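Local structure of pyridoxine 4-oxidase (Mesorhizobium loti, 4HA6) at residues A[71-76]-A[386-391]; A[109-114]-A[497-502]. The protein catalyses the oxidation of pyridoxine at its 4-hydroxymethyl group by oxygen, as an FAD-dependent member of the GMC oxidoreductase family. One frame throughout, in Å; residues are numbered along the deposited sequence.

Interaction 1 (A[71-76]-A[386-391])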
ATOM      1  N   ARG A  71      -2.743 -18.749  11.644  1.00 10.26           N
ATOM      2  CA  ARG A  71      -3.669 -17.613  11.722  1.00 12.10           C
ATOM      3  C   ARG A  71      -4.145 -17.153  10.341  1.00 15.92           C
ATOM      4  O   ARG A  71      -3.368 -17.106   9.381  1.00 11.18           O
ATOM      5  CB  ARG A  71      -3.033 -16.440  12.486  1.00  9.67           C
ATOM      6  CG  ARG A  71      -2.595 -16.804  13.908  1.00 13.86           C
ATOM      7  CD  ARG A  71      -1.588 -15.809  14.501  1.00  9.10           C
ATOM      8  NE  ARG A  71      -2.058 -14.432  14.376  1.00 10.75           N
ATOM      9  CZ  ARG A  71      -1.333 -13.435  13.876  1.00 11.26           C
ATOM     10  NH1 ARG A  71      -0.085 -13.658  13.475  1.00  8.26           N
ATOM     11  NH2 ARG A  71      -1.848 -12.215  13.784  1.00  5.86           N
ATOM     12  N   ALA A  72      -5.433 -16.836  10.252  1.00 10.11           N
ATOM     13  CA  ALA A  72      -6.011 -16.182   9.083  1.00  6.92           C
ATOM     14  C   ALA A  72      -6.005 -14.693   9.384  1.00  9.40           C
ATOM     15  O   ALA A  72      -6.091 -14.292  10.538  1.00 13.61           O
ATOM     16  CB  ALA A  72      -7.442 -16.674   8.849  1.00  6.11           C
ATOM     17  N   HIS A  73      -5.916 -13.866   8.358  1.00  6.94           N
ATOM     18  CA  HIS A  73      -5.720 -12.448   8.582  1.00 10.85           C
ATOM     19  C   HIS A  73      -6.837 -11.624   7.950  1.00 10.12           C
ATOM     20  O   HIS A  73      -7.411 -12.014   6.931  1.00 11.56           O
ATOM     21  CB  HIS A  73      -4.382 -12.023   7.979  1.00  7.92           C
ATOM     22  CG  HIS A  73      -3.200 -12.691   8.607  1.00 10.07           C
ATOM     23  ND1 HIS A  73      -2.335 -12.028   9.449  1.00  6.87           N
ATOM     24  CD2 HIS A  73      -2.732 -13.959   8.511  1.00  6.48           C
ATOM     25  CE1 HIS A  73      -1.390 -12.861   9.855  1.00  9.34           C
ATOM     26  NE2 HIS A  73      -1.606 -14.038   9.294  1.00  6.69           N
ATOM     27  N   HIS A  74      -7.134 -10.479   8.545  1.00  8.69           N
ATOM     28  CA  HIS A  74      -8.138  -9.589   7.977  1.00 17.64           C
ATOM     29  C   HIS A  74      -7.459  -8.497   7.172  1.00 14.75           C
ATOM     30  O   HIS A  74      -6.530  -7.862   7.664  1.00 17.01           O
ATOM     31  CB  HIS A  74      -9.010  -8.996   9.086  1.00 21.86           C
ATOM     32  CG  HIS A  74     -10.148  -9.881   9.483  1.00 40.48           C
ATOM     33  ND1 HIS A  74     -11.457  -9.616   9.130  1.00 41.04           N
ATOM     34  CD2 HIS A  74     -10.176 -11.040  10.184  1.00 41.21           C
ATOM     35  CE1 HIS A  74     -12.239 -10.568   9.603  1.00 57.90           C
ATOM     36  NE2 HIS A  74     -11.486 -11.447  10.245  1.00 55.61           N
ATOM     37  N   TRP A  75      -7.902  -8.297   5.932  1.00  9.84           N
ATOM     38  CA  TRP A  75      -7.314  -7.281   5.053  1.00 11.34           C
ATOM     39  C   TRP A  75      -8.294  -6.148   4.755  1.00 19.01           C
ATOM     40  O   TRP A  75      -9.145  -6.265   3.872  1.00 18.68           O
ATOM     41  CB  TRP A  75      -6.850  -7.910   3.735  1.00 10.20           C
ATOM     42  CG  TRP A  75      -5.495  -8.612   3.817  1.00 11.05           C
ATOM     43  CD1 TRP A  75      -4.811  -8.966   4.951  1.00  7.43           C
ATOM     44  CD2 TRP A  75      -4.659  -8.999   2.711  1.00  6.30           C
ATOM     45  NE1 TRP A  75      -3.614  -9.566   4.616  1.00  7.87           N
ATOM     46  CE2 TRP A  75      -3.498  -9.598   3.246  1.00  9.89           C
ATOM     47  CE3 TRP A  75      -4.787  -8.903   1.318  1.00  8.51           C
ATOM     48  CZ2 TRP A  75      -2.468 -10.103   2.435  1.00  7.31           C
ATOM     49  CZ3 TRP A  75      -3.768  -9.406   0.513  1.00 12.70           C
ATOM     50  CH2 TRP A  75      -2.623  -9.997   1.074  1.00 11.64           C
ATOM     51  N   ALA A  76      -8.165  -5.048   5.492  1.00 13.58           N
ATOM     52  CA  ALA A  76      -9.002  -3.864   5.278  1.00 22.58           C
ATOM     53  C   ALA A  76      -8.717  -3.245   3.916  1.00 29.22           C
ATOM     54  O   ALA A  76      -7.561  -3.121   3.528  1.00 33.75           O
ATOM     55  CB  ALA A  76      -8.766  -2.831   6.393  1.00 19.98           C
ATOM     56  N   PRO A 386      -1.455 -15.070   1.130  1.00  3.33           N
ATOM     57  CA  PRO A 386      -0.264 -14.227   1.063  1.00  3.06           C
ATOM     58  C   PRO A 386       1.037 -15.021   1.256  1.00  8.59           C
ATOM     59  O   PRO A 386       2.090 -14.439   1.014  1.00  6.84           O
ATOM     60  CB  PRO A 386      -0.459 -13.234   2.224  1.00  5.10           C
ATOM     61  CG  PRO A 386      -1.453 -13.900   3.144  1.00  6.18           C
ATOM     62  CD  PRO A 386      -2.341 -14.700   2.248  1.00  6.34           C
ATOM     63  N   ALA A 387       0.958 -16.289   1.676  1.00  3.68           N
ATOM     64  CA  ALA A 387       2.150 -17.125   1.932  1.00  6.33           C
ATOM     65  C   ALA A 387       3.113 -16.460   2.910  1.00 10.00           C
ATOM     66  O   ALA A 387       4.331 -16.458   2.701  1.00  5.52           O
ATOM     67  CB  ALA A 387       2.874 -17.470   0.630  1.00  8.44           C
ATOM     68  N   TYR A 388       2.565 -15.904   3.986  1.00  5.55           N
ATOM     69  CA  TYR A 388       3.382 -15.162   4.941  1.00  6.41           C
ATOM     70  C   TYR A 388       4.468 -16.059   5.545  1.00  9.94           C
ATOM     71  O   TYR A 388       4.211 -17.222   5.886  1.00  7.26           O
ATOM     72  CB  TYR A 388       2.517 -14.589   6.066  1.00  4.48           C
ATOM     73  CG  TYR A 388       1.663 -13.377   5.743  1.00  6.58           C
ATOM     74  CD1 TYR A 388       0.390 -13.259   6.291  1.00  4.77           C
ATOM     75  CD2 TYR A 388       2.138 -12.324   4.951  1.00  5.67           C
ATOM     76  CE1 TYR A 388      -0.399 -12.156   6.057  1.00 11.93           C
ATOM     77  CE2 TYR A 388       1.336 -11.194   4.702  1.00  3.11           C
ATOM     78  CZ  TYR A 388       0.064 -11.130   5.263  1.00  4.03           C
ATOM     79  OH  TYR A 388      -0.773 -10.053   5.061  1.00  5.09           O
ATOM     80  N   LEU A 389       5.672 -15.506   5.678  1.00  5.47           N
ATOM     81  CA  LEU A 389       6.800 -16.197   6.320  1.00  7.09           C
ATOM     82  C   LEU A 389       7.097 -17.594   5.769  1.00 12.07           C
ATOM     83  O   LEU A 389       7.399 -18.506   6.544  1.00  9.25           O
ATOM     84  CB  LEU A 389       6.571 -16.291   7.833  1.00  5.20           C
ATOM     85  CG  LEU A 389       7.044 -15.121   8.714  1.00 22.22           C
ATOM     86  CD1 LEU A 389       7.284 -13.839   7.915  1.00 17.04           C
ATOM     87  CD2 LEU A 389       6.081 -14.877   9.876  1.00  4.48           C
ATOM     88  N   GLN A 390       7.034 -17.771   4.453  1.00  6.38           N
ATOM     89  CA  GLN A 390       7.222 -19.119   3.913  1.00 15.21           C
ATOM     90  C   GLN A 390       8.682 -19.417   3.530  1.00 17.39           C
ATOM     91  O   GLN A 390       9.067 -20.571   3.334  1.00 26.06           O
ATOM     92  CB  GLN A 390       6.265 -19.372   2.745  1.00 16.05           C
ATOM     93  CG  GLN A 390       5.664 -20.794   2.718  1.00 32.77           C
ATOM     94  CD  GLN A 390       4.788 -21.105   3.937  1.00 16.75           C
ATOM     95  OE1 GLN A 390       3.601 -20.784   3.961  1.00 26.47           O
ATOM     96  NE2 GLN A 390       5.377 -21.734   4.952  1.00 39.26           N
ATOM     97  N   THR A 391       9.498 -18.378   3.428  1.00  4.49           N
ATOM     98  CA  THR A 391      10.883 -18.570   3.043  1.00  9.59           C
ATOM     99  C   THR A 391      11.786 -18.515   4.268  1.00  7.93           C
ATOM    100  O   THR A 391      11.440 -17.896   5.287  1.00  6.43           O
ATOM    101  CB  THR A 391      11.327 -17.505   2.021  1.00 11.10           C
ATOM    102  OG1 THR A 391      11.226 -16.188   2.608  1.00  5.03           O
ATOM    103  CG2 THR A 391      10.456 -17.588   0.770  1.00  7.43           C
TER
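Tyr388 meets His73 and Trp75 with different parts of its side chain, joining the loop before helix 392-409 to strand 74-75, which Ala76 of the FAD pocket follows in sequence. The aromatic contact is with His73, an edge-to-face (T-shaped) pair whose planes stand at 73° and whose centroids are 4.9 Å apart. With CG of Tyr388 opposite its carbonyl carbon (chi1 -75°), the ring reaches across to the imidazole: its CD1-CE1 edge turns to the imidazole face, and Tyr388 CE1 lies above the centre, 3.8 Å from His73 CG. A phenol edge suits this place, since its slightly positive C-H groups can rest on a pi cloud. His73 NE2 is hydrogen-bonded to Thr68 OG1, which helps to fix the rotation of the imidazole.

The polar contact joins Trp75 NE1 to Tyr388 OH at 2.9 Å, a weak hydrogen bond because the N-H...O angle is only 129°. The hydroxyl sits near the indole plane but is displaced along its edge, so that Tyr388 OH is also 3.1 Å from Trp75 CZ2. The stronger partner of Tyr388 OH is Asp291 OD2.

Apolar packing completes the group. Pro386 CB lies over the centre of the Tyr388 ring and touches Trp75 CZ2 at 3.7 Å; the compact proline thus fills the corner between two large aromatics.

The buried phenol is therefore probably oriented more by Asp291 and ring packing than by the indole N-H.

Interaction 2 (A[109-114]-A[497-502])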
ATOM      1  N   ASP A 109      12.648  -1.305 -18.659  1.00 12.18           N
ATOM      2  CA  ASP A 109      12.427   0.088 -19.006  1.00  8.91           C
ATOM      3  C   ASP A 109      12.915   1.062 -17.916  1.00 21.57           C
ATOM      4  O   ASP A 109      12.487   0.978 -16.756  1.00  7.58           O
ATOM      5  CB  ASP A 109      10.948   0.314 -19.323  1.00 13.25           C
ATOM      6  CG  ASP A 109      10.713   1.579 -20.130  1.00 21.71           C
ATOM      7  OD1 ASP A 109      11.418   2.580 -19.882  1.00 14.87           O
ATOM      8  OD2 ASP A 109       9.815   1.591 -20.998  1.00 26.23           O
ATOM      9  N   ARG A 110      13.769   2.008 -18.326  1.00 10.75           N
ATOM     10  CA  ARG A 110      14.406   3.003 -17.456  0.61 11.62           C
ATOM     11  C   ARG A 110      13.419   3.926 -16.750  1.00 13.05           C
ATOM     12  O   ARG A 110      13.749   4.566 -15.743  1.00  8.04           O
ATOM     13  CB  ARG A 110      15.324   3.904 -18.292  0.61 15.30           C
ATOM     14  CG  ARG A 110      16.642   3.306 -18.742  0.61 19.45           C
ATOM     15  CD  ARG A 110      17.464   4.362 -19.508  0.61 25.29           C
ATOM     16  NE  ARG A 110      16.848   4.772 -20.775  0.61 26.59           N
ATOM     17  CZ  ARG A 110      16.184   5.912 -20.964  0.61 18.48           C
ATOM     18  NH1 ARG A 110      16.034   6.777 -19.968  0.61 18.43           N
ATOM     19  NH2 ARG A 110      15.667   6.188 -22.152  0.61 13.00           N
ATOM     20  N   ARG A 111      12.218   4.044 -17.313  1.00  7.53           N
ATOM     21  CA  ARG A 111      11.211   4.968 -16.789  1.00  9.94           C
ATOM     22  C   ARG A 111      10.799   4.644 -15.365  1.00 10.92           C
ATOM     23  O   ARG A 111      10.264   5.502 -14.652  1.00 11.19           O
ATOM     24  CB  ARG A 111       9.977   4.977 -17.687  1.00  9.96           C
ATOM     25  CG  ARG A 111       9.406   3.600 -17.945  1.00 23.51           C
ATOM     26  CD  ARG A 111       8.405   3.664 -19.085  1.00 28.90           C
ATOM     27  NE  ARG A 111       7.392   4.623 -18.702  1.00 32.28           N
ATOM     28  CZ  ARG A 111       6.114   4.540 -19.025  1.00 28.89           C
ATOM     29  NH1 ARG A 111       5.667   3.541 -19.774  1.00 36.23           N
ATOM     30  NH2 ARG A 111       5.291   5.467 -18.573  1.00 29.13           N
ATOM     31  N   TRP A 112      11.073   3.408 -14.954  1.00  7.16           N
ATOM     32  CA  TRP A 112      10.660   2.912 -13.660  1.00  7.01           C
ATOM     33  C   TRP A 112      11.795   2.988 -12.655  1.00  9.14           C
ATOM     34  O   TRP A 112      11.693   2.442 -11.557  1.00  9.97           O
ATOM     35  CB  TRP A 112      10.148   1.472 -13.808  1.00  8.70           C
ATOM     36  CG  TRP A 112       8.863   1.407 -14.619  1.00  8.65           C
ATOM     37  CD1 TRP A 112       8.669   0.793 -15.835  1.00  6.46           C
ATOM     38  CD2 TRP A 112       7.611   2.013 -14.278  1.00  3.76           C
ATOM     39  NE1 TRP A 112       7.360   0.966 -16.252  1.00  5.54           N
ATOM     40  CE2 TRP A 112       6.696   1.716 -15.312  1.00  6.78           C
ATOM     41  CE3 TRP A 112       7.170   2.768 -13.191  1.00 10.09           C
ATOM     42  CZ2 TRP A 112       5.382   2.151 -15.288  1.00 10.07           C
ATOM     43  CZ3 TRP A 112       5.868   3.201 -13.173  1.00 14.56           C
ATOM     44  CH2 TRP A 112       4.987   2.892 -14.211  1.00  4.15           C
ATOM     45  N   GLY A 113      12.886   3.652 -13.035  1.00  8.48           N
ATOM     46  CA  GLY A 113      14.022   3.831 -12.144  1.00  8.03           C
ATOM     47  C   GLY A 113      13.907   5.118 -11.353  1.00  8.59           C
ATOM     48  O   GLY A 113      13.187   6.035 -11.765  1.00  7.58           O
ATOM     49  N   TRP A 114      14.600   5.179 -10.216  1.00  4.66           N
ATOM     50  CA  TRP A 114      14.550   6.340  -9.329  1.00  9.71           C
ATOM     51  C   TRP A 114      14.790   7.673 -10.065  1.00  8.56           C
ATOM     52  O   TRP A 114      14.066   8.654  -9.847  1.00  7.57           O
ATOM     53  CB  TRP A 114      15.588   6.174  -8.217  1.00  9.68           C
ATOM     54  CG  TRP A 114      15.614   7.302  -7.229  1.00 13.12           C
ATOM     55  CD1 TRP A 114      16.455   8.385  -7.234  1.00 14.06           C
ATOM     56  CD2 TRP A 114      14.779   7.447  -6.074  1.00  6.64           C
ATOM     57  NE1 TRP A 114      16.179   9.202  -6.160  1.00 14.27           N
ATOM     58  CE2 TRP A 114      15.154   8.651  -5.432  1.00 14.22           C
ATOM     59  CE3 TRP A 114      13.742   6.681  -5.525  1.00  9.98           C
ATOM     60  CZ2 TRP A 114      14.538   9.102  -4.255  1.00 10.82           C
ATOM     61  CZ3 TRP A 114      13.123   7.130  -4.368  1.00  8.37           C
ATOM     62  CH2 TRP A 114      13.528   8.328  -3.739  1.00  8.63           C
ATOM     63  N   ALA A 497       0.617   5.790 -11.215  1.00  5.10           N
ATOM     64  CA  ALA A 497      -0.510   6.404 -11.908  1.00  7.15           C
ATOM     65  C   ALA A 497      -0.039   7.638 -12.694  1.00 13.74           C
ATOM     66  O   ALA A 497      -0.405   7.813 -13.866  1.00  4.82           O
ATOM     67  CB  ALA A 497      -1.612   6.747 -10.939  1.00  5.25           C
ATOM     68  N   GLU A 498       0.784   8.478 -12.059  1.00  5.97           N
ATOM     69  CA  GLU A 498       1.281   9.672 -12.737  1.00  8.33           C
ATOM     70  C   GLU A 498       2.098   9.317 -13.983  1.00  9.99           C
ATOM     71  O   GLU A 498       1.938   9.968 -15.021  1.00  7.05           O
ATOM     72  CB  GLU A 498       2.090  10.572 -11.797  1.00 10.31           C
ATOM     73  CG  GLU A 498       2.713  11.816 -12.463  1.00  8.95           C
ATOM     74  CD  GLU A 498       1.691  12.780 -13.081  1.00 14.55           C
ATOM     75  OE1 GLU A 498       2.083  13.565 -13.972  1.00 10.09           O
ATOM     76  OE2 GLU A 498       0.505  12.775 -12.683  1.00  8.05           O
ATOM     77  N   THR A 499       2.951   8.291 -13.921  1.00  8.45           N
ATOM     78  CA  THR A 499       3.715   7.989 -15.138  1.00  8.83           C
ATOM     79  C   THR A 499       2.794   7.477 -16.251  1.00 11.01           C
ATOM     80  O   THR A 499       3.019   7.762 -17.430  1.00 10.23           O
ATOM     81  CB  THR A 499       5.037   7.128 -14.956  1.00  8.56           C
ATOM     82  OG1 THR A 499       4.868   5.810 -15.475  1.00 18.21           O
ATOM     83  CG2 THR A 499       5.553   7.094 -13.530  1.00  1.76           C
ATOM     84  N   PHE A 500       1.730   6.770 -15.889  1.00 10.17           N
ATOM     85  CA  PHE A 500       0.782   6.367 -16.919  1.00  8.58           C
ATOM     86  C   PHE A 500       0.013   7.564 -17.485  1.00 11.28           C
ATOM     87  O   PHE A 500      -0.316   7.588 -18.670  1.00 13.26           O
ATOM     88  CB  PHE A 500      -0.194   5.317 -16.416  1.00 10.58           C
ATOM     89  CG  PHE A 500      -1.214   4.929 -17.437  1.00 12.03           C
ATOM     90  CD1 PHE A 500      -2.445   5.569 -17.492  1.00  6.25           C
ATOM     91  CD2 PHE A 500      -0.928   3.942 -18.368  1.00 12.16           C
ATOM     92  CE1 PHE A 500      -3.387   5.214 -18.445  1.00 11.56           C
ATOM     93  CE2 PHE A 500      -1.859   3.579 -19.315  1.00  9.30           C
ATOM     94  CZ  PHE A 500      -3.092   4.218 -19.357  1.00 10.08           C
ATOM     95  N   ALA A 501      -0.293   8.552 -16.646  1.00  9.55           N
ATOM     96  CA  ALA A 501      -1.004   9.735 -17.136  1.00  8.84           C
ATOM     97  C   ALA A 501      -0.122  10.468 -18.134  1.00  7.77           C
ATOM     98  O   ALA A 501      -0.582  10.913 -19.185  1.00  6.61           O
ATOM     99  CB  ALA A 501      -1.383  10.655 -15.998  1.00 10.72           C
ATOM    100  N   ARG A 502       1.157  10.575 -17.800  1.00  6.66           N
ATOM    101  CA  ARG A 502       2.117  11.237 -18.672  1.00  8.64           C
ATOM    102  C   ARG A 502       2.249  10.494 -20.000  1.00 14.04           C
ATOM    103  O   ARG A 502       2.350  11.116 -21.058  1.00 17.11           O
ATOM    104  CB  ARG A 502       3.469  11.364 -17.968  1.00 14.40           C
ATOM    105  CG  ARG A 502       3.405  12.233 -16.710  1.00  8.73           C
ATOM    106  CD  ARG A 502       4.745  12.337 -15.979  1.00 13.55           C
ATOM    107  NE  ARG A 502       4.751  13.530 -15.141  1.00  9.73           N
ATOM    108  CZ  ARG A 502       5.799  14.330 -14.982  1.00 10.62           C
ATOM    109  NH1 ARG A 502       6.952  14.056 -15.578  1.00 13.09           N
ATOM    110  NH2 ARG A 502       5.697  15.396 -14.210  1.00 15.73           N
TER
HETATM  111  O   HOH W   1       5.434   8.221 -18.518  1.00 13.09           O
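Thr499 presents its hydroxyl to Arg111 and Trp112 with a strained first torsion: chi1 is 109°, close to eclipsed. Thr499 OG1 lies 3.1 Å from Arg111 NH2 and 3.2 Å from Trp112 CH2, while its methyl, CG2, is 3.9 Å from Trp112 CZ3. A small residue with one polar and one apolar branch suits a helix surface facing both a guanidinium and an indole.

The clear polar link runs through a water. It accepts a weak bond from Arg111 NH2 at 2.8 Å and donates to Thr499 O at 2.7 Å, while Arg111 NH1 reaches on to Gln503 of the same helix. The arginine's CG lies 3.6 Å above one face of Trp112, near its rim, and Trp112 NE1 is hydrogen-bonded to Ala463 O. Replacing Trp112 by an alanine would probably open a gap beside Thr499 and leave the Ala463 carbonyl without this donor.

Asp109 OD1 accepts from Arg111 N at 3.1 Å, with the N-H nearly straight on (172°). This Asx turn opens the 3-10 segment 110-112, a compact connection between helices 97-107 and 114-124, packed against helix 490-506, which also touches helix 11-20 of the Rossmann-type FAD-binding fold.

Both contacts are largely buried, yet they lie on opposite sides of the chain's centre, their centres 30 Å apart and their nearest atoms about 18 Å apart. They have no helix or strand in common, although each joins an early part of the chain to a late one. Interaction 1 is wholly buried and, with the side chain of Trp75 about 7 Å from the bound FAD, lies nearer the cofactor; aromatic and proline packing dominates there, with one weak direct hydrogen bond. In interaction 2 the partly exposed Arg111 introduces charge and a bridging water, with the side chain of Trp112 about 12 Å from the FAD. A loop meets a short strand in the first contact; a 3-10 segment meets a helix face in the second.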